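PDB 3L9F: transcription regulator PadR N-terminal domain-containing protein from Streptococcus mutans, which probably acts as a PadR-family transcription regulator, binding DNA through its winged-helix N-terminal domain and dimerising through its C-terminal helices. Local coordinates for residues Arg155-Ile160 with Ser193-Leu198. Residues are numbered along the deposited sequence; the frame is centred on the assembly and turned at random.
Sequences RKEEKI and STKKVL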
loop_
_atom_site.group_PDB
_atom_site.type_symbol
_atom_site.label_atom_id
_atom_site.label_comp_id
_atom_site.label_asym_id
_atom_site.label_seq_id
_atom_site.Cartn_x
_atom_site.Cartn_y
_atom_site.Cartn_z
ATOM N N ARG A 155 -10.277 -9.136 8.317
ATOM C CA ARG A 155 -10.172 -8.035 7.375
ATOM C C ARG A 155 -10.069 -8.560 5.950
ATOM O O ARG A 155 -10.698 -8.017 5.033
ATOM C CB ARG A 155 -9.002 -7.111 7.720
ATOM C CG ARG A 155 -9.322 -6.156 8.863
ATOM C CD ARG A 155 -8.267 -5.066 9.003
ATOM N NE ARG A 155 -6.976 -5.623 9.383
ATOM C CZ ARG A 155 -6.554 -5.742 10.641
ATOM N NH1 ARG A 155 -7.325 -5.333 11.643
ATOM N NH2 ARG A 155 -5.365 -6.272 10.895
ATOM N N LYS A 156 -9.293 -9.626 5.764
ATOM C CA LYS A 156 -9.148 -10.218 4.441
ATOM C C LYS A 156 -10.477 -10.803 3.987
ATOM O O LYS A 156 -10.832 -10.719 2.817
ATOM C CB LYS A 156 -8.068 -11.298 4.421
ATOM C CG LYS A 156 -6.663 -10.784 4.746
ATOM C CD LYS A 156 -6.151 -9.863 3.644
ATOM C CE LYS A 156 -4.677 -9.546 3.846
ATOM N NZ LYS A 156 -4.083 -10.540 4.787
ATOM N N GLU A 157 -11.219 -11.394 4.914
ATOM C CA GLU A 157 -12.513 -11.965 4.550
ATOM C C GLU A 157 -13.482 -10.890 4.079
ATOM O O GLU A 157 -14.191 -11.076 3.077
ATOM C CB GLU A 157 -13.082 -12.790 5.704
ATOM C CG GLU A 157 -12.496 -14.191 5.752
ATOM C CD GLU A 157 -12.763 -14.913 7.056
ATOM O OE1 GLU A 157 -13.080 -14.243 8.059
ATOM O OE2 GLU A 157 -12.640 -16.159 7.076
ATOM N N GLU A 158 -13.491 -9.757 4.782
ATOM C CA GLU A 158 -14.334 -8.627 4.413
ATOM C C GLU A 158 -13.983 -8.111 3.017
ATOM O O GLU A 158 -14.869 -7.800 2.218
ATOM C CB GLU A 158 -14.181 -7.494 5.423
ATOM C CG GLU A 158 -15.477 -6.743 5.727
ATOM C CD GLU A 158 -16.178 -6.214 4.481
ATOM O OE1 GLU A 158 -17.034 -6.938 3.920
ATOM O OE2 GLU A 158 -15.884 -5.069 4.071
ATOM N N LYS A 159 -12.690 -8.012 2.724
ATOM C CA LYS A 159 -12.266 -7.515 1.409
ATOM C C LYS A 159 -12.582 -8.500 0.287
ATOM O O LYS A 159 -12.989 -8.100 -0.801
ATOM C CB LYS A 159 -10.777 -7.157 1.406
ATOM C CG LYS A 159 -10.456 -5.971 2.302
ATOM C CD LYS A 159 -8.951 -5.756 2.427
ATOM C CE LYS A 159 -8.640 -4.595 3.357
ATOM N NZ LYS A 159 -7.175 -4.348 3.424
ATOM N N ILE A 160 -12.388 -9.784 0.553
ATOM C CA ILE A 160 -12.740 -10.824 -0.414
ATOM C C ILE A 160 -14.235 -10.813 -0.738
ATOM O O ILE A 160 -14.642 -10.876 -1.912
ATOM C CB ILE A 160 -12.359 -12.213 0.117
ATOM C CG1 ILE A 160 -10.828 -12.359 0.154
ATOM C CG2 ILE A 160 -13.003 -13.291 -0.737
ATOM C CD1 ILE A 160 -10.322 -13.603 0.876
ATOM N N SER A 193 -4.365 -15.711 -0.762
ATOM C CA SER A 193 -3.070 -16.334 -0.481
ATOM C C SER A 193 -2.544 -15.926 0.888
ATOM O O SER A 193 -2.017 -16.748 1.632
ATOM C CB SER A 193 -2.050 -15.998 -1.573
ATOM O OG SER A 193 -1.840 -14.598 -1.655
ATOM N N THR A 194 -2.685 -14.651 1.224
ATOM C CA THR A 194 -2.188 -14.167 2.501
ATOM C C THR A 194 -3.110 -14.636 3.641
ATOM O O THR A 194 -2.643 -15.017 4.716
ATOM C CB THR A 194 -2.053 -12.638 2.489
ATOM O OG1 THR A 194 -3.308 -12.063 2.121
ATOM C CG2 THR A 194 -0.990 -12.205 1.450
ATOM N N LYS A 195 -4.416 -14.643 3.398
ATOM C CA LYS A 195 -5.354 -15.175 4.393
ATOM C C LYS A 195 -4.990 -16.621 4.714
ATOM O O LYS A 195 -4.974 -17.028 5.883
ATOM C CB LYS A 195 -6.791 -15.117 3.878
ATOM C CG LYS A 195 -7.808 -15.686 4.864
ATOM C CD LYS A 195 -9.236 -15.419 4.419
ATOM C CE LYS A 195 -9.662 -16.319 3.259
ATOM N NZ LYS A 195 -10.101 -17.670 3.725
ATOM N N LYS A 196 -4.678 -17.383 3.670
ATOM C CA LYS A 196 -4.275 -18.780 3.825
ATOM C C LYS A 196 -3.026 -18.952 4.691
ATOM O O LYS A 196 -2.962 -19.848 5.539
ATOM C CB LYS A 196 -4.059 -19.412 2.453
ATOM C CG LYS A 196 -3.731 -20.885 2.501
ATOM C CD LYS A 196 -4.344 -21.623 1.322
ATOM C CE LYS A 196 -4.168 -23.127 1.476
ATOM N NZ LYS A 196 -4.552 -23.612 2.842
ATOM N N VAL A 197 -2.033 -18.096 4.482
ATOM C CA VAL A 197 -0.820 -18.141 5.296
ATOM C C VAL A 197 -1.154 -17.981 6.770
ATOM O O VAL A 197 -0.643 -18.710 7.625
ATOM C CB VAL A 197 0.188 -17.053 4.871
ATOM C CG1 VAL A 197 1.236 -16.860 5.947
ATOM C CG2 VAL A 197 0.828 -17.418 3.536
ATOM N N LEU A 198 -2.033 -17.037 7.072
ATOM C CA LEU A 198 -2.413 -16.793 8.454
ATOM C C LEU A 198 -3.224 -17.961 9.018
ATOM O O LEU A 198 -3.029 -18.365 10.161
ATOM C CB LEU A 198 -3.191 -15.484 8.553
ATOM C CG LEU A 198 -2.373 -14.253 8.147
ATOM C CD1 LEU A 198 -3.222 -13.006 8.313
ATOM C CD2 LEU A 198 -1.095 -14.164 8.969
#
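Lys156 NZ is gripped by three groups in the antiparallel helical hairpin formed by helices 142-172 and 178-202: it donates a weak hydrogen bond to Thr194 OG1 across the hairpin at 3.2 Å, is salt-bridged to Glu152 one turn back and is hydrogen-bonded to Tyr186 OH of the second subunit. Lys156 is buried, and the Glu152 carboxylate probably balances its charge. Bends at chi2 and chi4 swing the end of the chain across Thr194 at about a right angle. The threonine hydroxyl is also bonded to the backbone of its own helix, at the carbonyls of Gln190 and Tyr191. The axes of segments 155-160 and 193-198 approach to 10.0 Å with their directions 153° apart, and Lys156 faces Lys195, CB to CB at 4.1 Å. From there Lys195 leaves with its CG anti to the backbone N (chi1 179°) and runs its aliphatic part across Glu157 and Ile160, at about a right angle to each: CD meets Glu157 CG at 3.7 Å, while CE rests on Ile160 CD1. Its ammonium is salt-bridged to Glu199 on its own helix; Glu157 OE2 stays 4.5 Å from Lys195 NZ, near but not paired.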